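Local coordinates for fatty-acid-binding protein 1 (Arabidopsis thaliana, PDB 4DOO) that binds fatty acids, preferably saturated ones, within a chalcone-isomerase-like fold and may take part in alpha-linolenic acid metabolism, at residues A[76-79]-A[80-84]; A[98-101]-A[102-106]; A[187-190]-A[191-194]. One frame throughout, in Å; residues are numbered along the deposited sequence.

Contact 1: residues A[76-79]-A[80-84]; sequences FMDD and LMEAD
In the short helix 76-82 of this chalcone-isomerase-like fold, Phe76 and Leu80 stand one turn apart and illustrate how an amphipathic helix divides its labour. On the buried side, Leu80 CD1 rests over one face of the Phe76 ring, 3.8 Å from the ring centroid and displaced toward the rim, a CH-pi contact. CG of Phe76 lies anti to the backbone N (chi1 -173°), which swings the ring along the helix toward Leu80. Both residues pack on helix 189-202, Phe76 on Ala200 and Leu80 on Phe195 and Ala199, while Met81 faces helix 171-182. The backbone bond from Leu80 N to Phe76 O (3.0 Å) belongs to the same turn, and the helix ends weakly, Ala83 N reaching Asp79 O at 3.1 Å.

The solvent side pairs like charges. Asp78 OD2 and Glu82 OE1 come within 3.7 Å, their carboxylate planes perpendicular, a closeness that would probably cost energy without help. Arg175, in a salt bridge with Asp78 OD1, probably offsets part of that cost. A water bridges the two acids from one side, donating to Asp78 OD2 at 2.6 Å and to Glu82 OE1 at 2.8 Å.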
loop_
_atom_site.group_PDB
_atom_site.type_symbol
_atom_site.label_atom_id
_atom_site.label_comp_id
_atom_site.label_asym_id
_atom_site.label_seq_id
_atom_site.Cartn_x
_atom_site.Cartn_y
_atom_site.Cartn_z
ATOM N N PHE A 76 11.409 8.918 -10.181
ATOM C CA PHE A 76 11.517 7.591 -9.566
ATOM C C PHE A 76 10.228 7.055 -8.961
ATOM O O PHE A 76 9.817 5.936 -9.267
ATOM C CB PHE A 76 12.628 7.590 -8.509
ATOM C CG PHE A 76 12.930 6.226 -7.939
ATOM C CD1 PHE A 76 13.190 5.146 -8.777
ATOM C CD2 PHE A 76 12.995 6.032 -6.563
ATOM C CE1 PHE A 76 13.512 3.892 -8.254
ATOM C CE2 PHE A 76 13.316 4.784 -6.029
ATOM C CZ PHE A 76 13.576 3.715 -6.873
ATOM N N MET A 77 9.595 7.853 -8.108
ATOM C CA MET A 77 8.363 7.432 -7.458
ATOM C C MET A 77 7.289 6.996 -8.457
ATOM O O MET A 77 6.719 5.914 -8.325
ATOM C CB MET A 77 7.838 8.559 -6.562
ATOM C CG MET A 77 6.530 8.235 -5.846
ATOM S SD MET A 77 6.099 9.471 -4.605
ATOM C CE MET A 77 5.525 10.811 -5.622
ATOM N N ASP A 78 7.019 7.822 -9.463
ATOM C CA ASP A 78 5.996 7.471 -10.449
ATOM C C ASP A 78 6.422 6.283 -11.314
ATOM O O ASP A 78 5.583 5.484 -11.733
ATOM C CB ASP A 78 5.674 8.662 -11.356
ATOM C CG ASP A 78 4.365 8.481 -12.101
ATOM O OD1 ASP A 78 3.303 8.694 -11.482
ATOM O OD2 ASP A 78 4.391 8.114 -13.294
ATOM N N ASP A 79 7.716 6.164 -11.591
ATOM C CA ASP A 79 8.189 5.046 -12.405
ATOM C C ASP A 79 7.945 3.725 -11.674
ATOM O O ASP A 79 7.543 2.732 -12.292
ATOM C CB ASP A 79 9.681 5.185 -12.743
ATOM C CG ASP A 79 9.952 6.217 -13.834
ATOM O OD1 ASP A 79 9.062 6.460 -14.678
ATOM O OD2 ASP A 79 11.068 6.774 -13.859
ATOM N N LEU A 80 8.184 3.715 -10.363
ATOM C CA LEU A 80 7.972 2.516 -9.551
ATOM C C LEU A 80 6.504 2.112 -9.526
ATOM O O LEU A 80 6.171 0.949 -9.750
ATOM C CB LEU A 80 8.430 2.739 -8.107
ATOM C CG LEU A 80 9.920 2.669 -7.778
ATOM C CD1 LEU A 80 10.124 3.048 -6.311
ATOM C CD2 LEU A 80 10.449 1.260 -8.051
ATOM N N MET A 81 5.634 3.077 -9.243
ATOM C CA MET A 81 4.201 2.822 -9.166
ATOM C C MET A 81 3.576 2.347 -10.471
ATOM O O MET A 81 2.654 1.538 -10.456
ATOM C CB MET A 81 3.453 4.073 -8.686
ATOM C CG MET A 81 3.359 4.218 -7.175
ATOM S SD MET A 81 2.166 5.479 -6.636
ATOM C CE MET A 81 0.620 4.703 -7.121
ATOM N N GLU A 82 4.072 2.848 -11.596
ATOM C CA GLU A 82 3.521 2.472 -12.890
ATOM C C GLU A 82 4.102 1.178 -13.459
ATOM O O GLU A 82 3.498 0.543 -14.319
ATOM C CB GLU A 82 3.712 3.626 -13.884
ATOM C CG GLU A 82 3.364 3.280 -15.324
ATOM C CD GLU A 82 2.993 4.500 -16.153
ATOM O OE1 GLU A 82 3.537 5.593 -15.890
ATOM O OE2 GLU A 82 2.162 4.360 -17.077
ATOM N N ALA A 83 5.267 0.780 -12.966
ATOM C CA ALA A 83 5.914 -0.433 -13.447
ATOM C C ALA A 83 5.175 -1.697 -13.007
ATOM O O ALA A 83 4.411 -1.686 -12.038
ATOM C CB ALA A 83 7.346 -0.473 -12.957
ATOM N N ASP A 84 5.394 -2.788 -13.730
ATOM C CA ASP A 84 4.752 -4.043 -13.379
ATOM C C ASP A 84 5.601 -4.677 -12.287
ATOM O O ASP A 84 6.399 -5.579 -12.533
ATOM C CB ASP A 84 4.656 -4.963 -14.600
ATOM C CG ASP A 84 3.875 -6.235 -14.312
ATOM O OD1 ASP A 84 2.991 -6.206 -13.428
ATOM O OD2 ASP A 84 4.133 -7.257 -14.980
HETATM O O HOH W 1 2.105 7.371 -14.220
#

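Contact 2: residues A[98-101]-A[102-106]. With DAO (lauric acid), chain D.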
loop_
_atom_site.group_PDB
_atom_site.type_symbol
_atom_site.label_atom_id
_atom_site.label_comp_id
_atom_site.label_asym_id
_atom_site.label_seq_id
_atom_site.Cartn_x
_atom_site.Cartn_y
_atom_site.Cartn_z
ATOM N N LEU A 98 -13.667 0.212 15.589
ATOM C CA LEU A 98 -14.091 0.510 14.224
ATOM C C LEU A 98 -15.408 -0.197 13.925
ATOM O O LEU A 98 -15.659 -1.293 14.422
ATOM C CB LEU A 98 -13.041 0.024 13.221
ATOM C CG LEU A 98 -11.662 0.686 13.233
ATOM C CD1 LEU A 98 -10.718 -0.087 12.328
ATOM C CD2 LEU A 98 -11.795 2.134 12.768
ATOM N N ASN A 99 -16.258 0.433 13.123
ATOM C CA ASN A 99 -17.517 -0.192 12.747
ATOM C C ASN A 99 -17.516 -0.288 11.225
ATOM O O ASN A 99 -17.101 0.645 10.533
ATOM C CB ASN A 99 -18.714 0.615 13.272
ATOM C CG ASN A 99 -18.940 1.900 12.518
ATOM O OD1 ASN A 99 -19.461 1.893 11.403
ATOM N ND2 ASN A 99 -18.553 3.018 13.123
ATOM N N ILE A 100 -17.954 -1.436 10.721
ATOM C CA ILE A 100 -17.980 -1.720 9.291
ATOM C C ILE A 100 -18.512 -0.600 8.402
ATOM O O ILE A 100 -17.948 -0.332 7.343
ATOM C CB ILE A 100 -18.786 -3.010 9.004
ATOM C CG1 ILE A 100 -18.666 -3.381 7.527
ATOM C CG2 ILE A 100 -20.243 -2.817 9.391
ATOM C CD1 ILE A 100 -17.253 -3.701 7.085
ATOM N N ARG A 101 -19.591 0.051 8.826
ATOM C CA ARG A 101 -20.183 1.132 8.044
ATOM C C ARG A 101 -19.229 2.313 7.912
ATOM O O ARG A 101 -19.030 2.844 6.821
ATOM C CB ARG A 101 -21.491 1.594 8.690
ATOM C CG ARG A 101 -22.577 0.521 8.726
ATOM C CD ARG A 101 -23.779 0.975 9.548
ATOM N NE ARG A 101 -23.428 1.181 10.951
ATOM C CZ ARG A 101 -23.107 0.206 11.797
ATOM N NH1 ARG A 101 -23.094 -1.057 11.390
ATOM N NH2 ARG A 101 -22.787 0.495 13.052
ATOM N N SER A 102 -18.642 2.719 9.032
ATOM C CA SER A 102 -17.707 3.835 9.042
ATOM C C SER A 102 -16.513 3.528 8.145
ATOM O O SER A 102 -16.093 4.366 7.350
ATOM C CB SER A 102 -17.229 4.108 10.468
ATOM O OG SER A 102 -16.364 5.229 10.514
ATOM N N VAL A 103 -15.977 2.319 8.273
ATOM C CA VAL A 103 -14.831 1.906 7.480
ATOM C C VAL A 103 -15.128 1.933 5.982
ATOM O O VAL A 103 -14.335 2.462 5.204
ATOM C CB VAL A 103 -14.355 0.496 7.895
ATOM C CG1 VAL A 103 -13.336 -0.032 6.902
ATOM C CG2 VAL A 103 -13.744 0.557 9.290
ATOM N N ARG A 104 -16.265 1.373 5.580
ATOM C CA ARG A 104 -16.639 1.357 4.168
ATOM C C ARG A 104 -16.696 2.765 3.596
ATOM O O ARG A 104 -16.197 3.018 2.499
ATOM C CB ARG A 104 -17.987 0.656 3.981
ATOM C CG ARG A 104 -17.862 -0.852 4.009
ATOM C CD ARG A 104 -19.200 -1.561 4.086
ATOM N NE ARG A 104 -19.005 -3.005 4.003
ATOM C CZ ARG A 104 -19.759 -3.906 4.624
ATOM N NH1 ARG A 104 -20.776 -3.517 5.385
ATOM N NH2 ARG A 104 -19.489 -5.200 4.487
ATOM N N ASN A 105 -17.306 3.680 4.339
ATOM C CA ASN A 105 -17.401 5.063 3.890
ATOM C C ASN A 105 -16.010 5.684 3.774
ATOM O O ASN A 105 -15.744 6.463 2.859
ATOM C CB ASN A 105 -18.259 5.878 4.865
ATOM C CG ASN A 105 -19.749 5.689 4.631
ATOM O OD1 ASN A 105 -20.180 4.671 4.088
ATOM N ND2 ASN A 105 -20.545 6.667 5.053
ATOM N N ALA A 106 -15.121 5.320 4.693
ATOM C CA ALA A 106 -13.762 5.853 4.694
ATOM C C ALA A 106 -12.921 5.415 3.500
ATOM O O ALA A 106 -12.259 6.252 2.878
ATOM C CB ALA A 106 -13.049 5.486 5.994
HETATM O O1 DAO D . -14.147 8.715 15.579
HETATM O O2 DAO D . -14.258 6.530 15.822
HETATM C C1 DAO D . -13.794 7.553 15.269
HETATM C C2 DAO D . -12.760 7.382 14.178
HETATM C C3 DAO D . -13.446 7.074 12.850
HETATM C C4 DAO D . -12.733 5.945 12.116
HETATM C C5 DAO D . -12.017 6.467 10.874
HETATM C C6 DAO D . -12.292 5.575 9.672
HETATM C C7 DAO D . -10.994 5.073 9.048
HETATM C C8 DAO D . -11.193 3.698 8.426
HETATM C C9 DAO D . -10.142 3.406 7.361
HETATM C C10 DAO D . -9.466 2.062 7.628
HETATM C C11 DAO D . -9.783 1.051 6.535
HETATM C C12 DAO D . -9.296 -0.331 6.918
#
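Leu98 CB meets Val103 CG2 at 4.0 Å, and from this small apolar junction both residues turn a methyl to the same lauric acid. Leu98 CD2 lies near C4 of the fatty acid, Val103 CG1 near C11 (3.7 Å), and one turn further on Ala106 CB approaches C8 at 3.5 Å. Methyl groups thus meet the ligand chain near C4, C8 and C11. A second lauric acid touches Ile100, Val103 and Ala106, so the start of this helix borders both fatty-acid sites.

The helix that carries most of these methyls, 100-118, starts with an N-cap, which probably helps to set their position. Asn99 immediately precedes the helix, and its OD1 accepts from Ser102 N at 2.6 Å with an N-H...O angle of 162°; the donor stands above the amide plane, 39° out of it, instead of on a lone pair. A chi1 of 73° sets CG between the backbone N and the carbonyl carbon, folding the amide back over the first turn, where ND2 also lies 3.2 Å from Ser102 CB. The Asn99 carbonyl takes up Val103 N at 3.0 Å, a first-turn backbone bond at the residue whose CG1 faces the ligand.

Farther round the helix, the extended chain of Arg104 crosses Ile100. Ile100 CG1 is modelled over one face of the guanidinium, but at 3.0 Å from CG1 to Arg104 NH1 the approach is too short to trust in detail. The guanidinium is tethered beyond this turn by a hydrogen bond from NH2 to Phe134 O.

Contact 3: residues A[187-190]-A[191-194]. With DAO (lauric acid), chain C.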
loop_
_atom_site.group_PDB
_atom_site.type_symbol
_atom_site.label_atom_id
_atom_site.label_comp_id
_atom_site.label_asym_id
_atom_site.label_seq_id
_atom_site.Cartn_x
_atom_site.Cartn_y
_atom_site.Cartn_z
ATOM N N PHE A 187 -0.383 8.591 3.397
ATOM C CA PHE A 187 -0.902 8.557 4.756
ATOM C C PHE A 187 0.225 8.835 5.744
ATOM O O PHE A 187 0.013 9.433 6.798
ATOM C CB PHE A 187 -1.484 7.176 5.067
ATOM C CG PHE A 187 -2.806 6.908 4.418
ATOM C CD1 PHE A 187 -3.058 5.679 3.817
ATOM C CD2 PHE A 187 -3.811 7.867 4.431
ATOM C CE1 PHE A 187 -4.295 5.404 3.237
ATOM C CE2 PHE A 187 -5.052 7.603 3.857
ATOM C CZ PHE A 187 -5.293 6.368 3.258
ATOM N N ASP A 188 1.430 8.400 5.387
ATOM C CA ASP A 188 2.586 8.551 6.255
ATOM C C ASP A 188 3.816 8.900 5.416
ATOM O O ASP A 188 4.410 8.036 4.769
ATOM C CB ASP A 188 2.791 7.231 7.012
ATOM C CG ASP A 188 3.839 7.322 8.098
ATOM O OD1 ASP A 188 3.630 6.695 9.160
ATOM O OD2 ASP A 188 4.870 7.999 7.896
ATOM N N LYS A 189 4.199 10.171 5.432
ATOM C CA LYS A 189 5.348 10.605 4.648
ATOM C C LYS A 189 6.639 9.890 5.021
ATOM O O LYS A 189 7.425 9.534 4.143
ATOM C CB LYS A 189 5.522 12.121 4.760
ATOM C CG LYS A 189 4.335 12.886 4.205
ATOM C CD LYS A 189 4.770 14.110 3.411
ATOM C CE LYS A 189 3.570 14.798 2.782
ATOM N NZ LYS A 189 3.964 15.915 1.881
ATOM N N ASN A 190 6.859 9.663 6.312
ATOM C CA ASN A 190 8.069 8.978 6.748
ATOM C C ASN A 190 8.147 7.587 6.116
ATOM O O ASN A 190 9.218 7.144 5.694
ATOM C CB ASN A 190 8.097 8.861 8.278
ATOM C CG ASN A 190 9.342 8.153 8.790
ATOM O OD1 ASN A 190 10.463 8.637 8.620
ATOM N ND2 ASN A 190 9.151 6.999 9.418
ATOM N N ALA A 191 7.006 6.904 6.045
ATOM C CA ALA A 191 6.957 5.570 5.463
ATOM C C ALA A 191 7.276 5.623 3.975
ATOM O O ALA A 191 7.933 4.731 3.447
ATOM C CB ALA A 191 5.578 4.942 5.679
ATOM N N ARG A 192 6.804 6.664 3.298
ATOM C CA ARG A 192 7.060 6.795 1.869
ATOM C C ARG A 192 8.540 7.042 1.611
ATOM O O ARG A 192 9.119 6.471 0.687
ATOM C CB ARG A 192 6.255 7.948 1.267
ATOM C CG ARG A 192 6.493 8.104 -0.233
ATOM C CD ARG A 192 5.953 9.418 -0.755
ATOM N NE ARG A 192 6.679 10.565 -0.216
ATOM C CZ ARG A 192 6.289 11.823 -0.377
ATOM N NH1 ARG A 192 5.182 12.087 -1.059
ATOM N NH2 ARG A 192 7.006 12.816 0.138
ATOM N N GLU A 193 9.150 7.898 2.426
ATOM C CA GLU A 193 10.560 8.210 2.260
ATOM C C GLU A 193 11.419 6.967 2.461
ATOM O O GLU A 193 12.365 6.731 1.707
ATOM C CB GLU A 193 10.971 9.322 3.227
ATOM C CG GLU A 193 10.250 10.639 2.947
ATOM C CD GLU A 193 10.497 11.150 1.533
ATOM O OE1 GLU A 193 11.644 11.556 1.237
ATOM O OE2 GLU A 193 9.553 11.134 0.712
ATOM N N ASP A 194 11.087 6.171 3.473
ATOM C CA ASP A 194 11.824 4.943 3.735
ATOM C C ASP A 194 11.633 3.987 2.567
ATOM O O ASP A 194 12.570 3.316 2.151
ATOM C CB ASP A 194 11.334 4.274 5.025
ATOM C CG ASP A 194 11.785 5.009 6.273
ATOM O OD1 ASP A 194 11.315 4.659 7.381
ATOM O OD2 ASP A 194 12.618 5.935 6.144
HETATM O O1 DAO C . -8.754 4.754 3.750
HETATM O O2 DAO C . -7.066 3.776 4.779
HETATM C C1 DAO C . -7.825 3.911 3.790
HETATM C C2 DAO C . -7.621 3.004 2.597
HETATM C C3 DAO C . -7.998 1.578 2.962
HETATM C C4 DAO C . -7.988 0.669 1.725
HETATM C C5 DAO C . -8.066 -0.805 2.126
HETATM C C6 DAO C . -9.502 -1.228 2.423
HETATM C C7 DAO C . -9.547 -2.404 3.384
HETATM C C8 DAO C . -10.925 -2.507 4.019
HETATM C C9 DAO C . -10.956 -3.570 5.102
HETATM C C10 DAO C . -12.366 -3.713 5.667
HETATM C C11 DAO C . -12.603 -5.131 6.173
HETATM C C12 DAO C . -13.913 -5.217 6.926
HETATM O O HOH W 2 5.533 15.618 -0.376
#
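At Asp188 the backbone is extended (phi/psi -141°/103°), and it then winds into helix 189-202, whose first turn closes as Arg192 N donates to Asp188 O at 3.1 Å. The Asp188 carboxylate caps the same turn: OD2 accepts from Ala191 N at 3.0 Å, with the N-H meeting the oxygen from well above the carboxylate plane. CG lies anti to the backbone N (chi1 -172°), and the apolar part of the side chain rests against the Ala191 methyl, with CB to CB at 3.8 Å.

This is a side-chain N-cap, and it does double duty in the fold, since Asp188 OD1 accepts from Leu29 N and so ties the helix start to strand 22-33, while Ala191 packs on Phe45 of strand 39-50. Substituting alanine for Asp188 would probably leave both Ala191 N and Leu29 N without their carboxylate acceptor and slacken the join between helix and sheet.

Away from the sheet the helix carries a charged cluster. Arg192 grips Glu193 side-on, NE and NH2 both donating to the single atom OE2, each at 3.1 Å and close to the guanidinium plane. Beyond the pair, Glu193 OE1 forms a salt bridge with Arg71, and Arg192 NH1 is held by Gly183 O. Lys189 runs alongside Arg192, pointing the same way, and a water bridges the two cations, accepting from Lys189 NZ at 2.8 Å and from Arg192 NH2 at the edge of the guanidinium. Just before the cap, Phe187 sends its ring into the lauric acid pocket, where CZ comes within 3.5 Å of the ligand carboxylate oxygen O2.

How the contacts relate
All three contacts are local, made along one helix or at its end, between residues three to five apart. Contacts 2 and 3 each open a helix with a side-chain N-cap, whereas contact 1 closes one. Contact 2 borders both lauric acids; contact 3 reaches one, at the carboxylate that Arg30, Tyr43 and Ser110 bind. The nearest atoms of contacts 2 and 3 are about 7 Å apart, with no touch. Contact 1 stands back from the pocket, the Met81 side chain about 13 Å from a lauric acid, and lies across the chain's centre from contact 2, their centres about 30 Å apart. It meets contact 3 directly, Met77 SD packing on Arg192 CD at 3.9 Å.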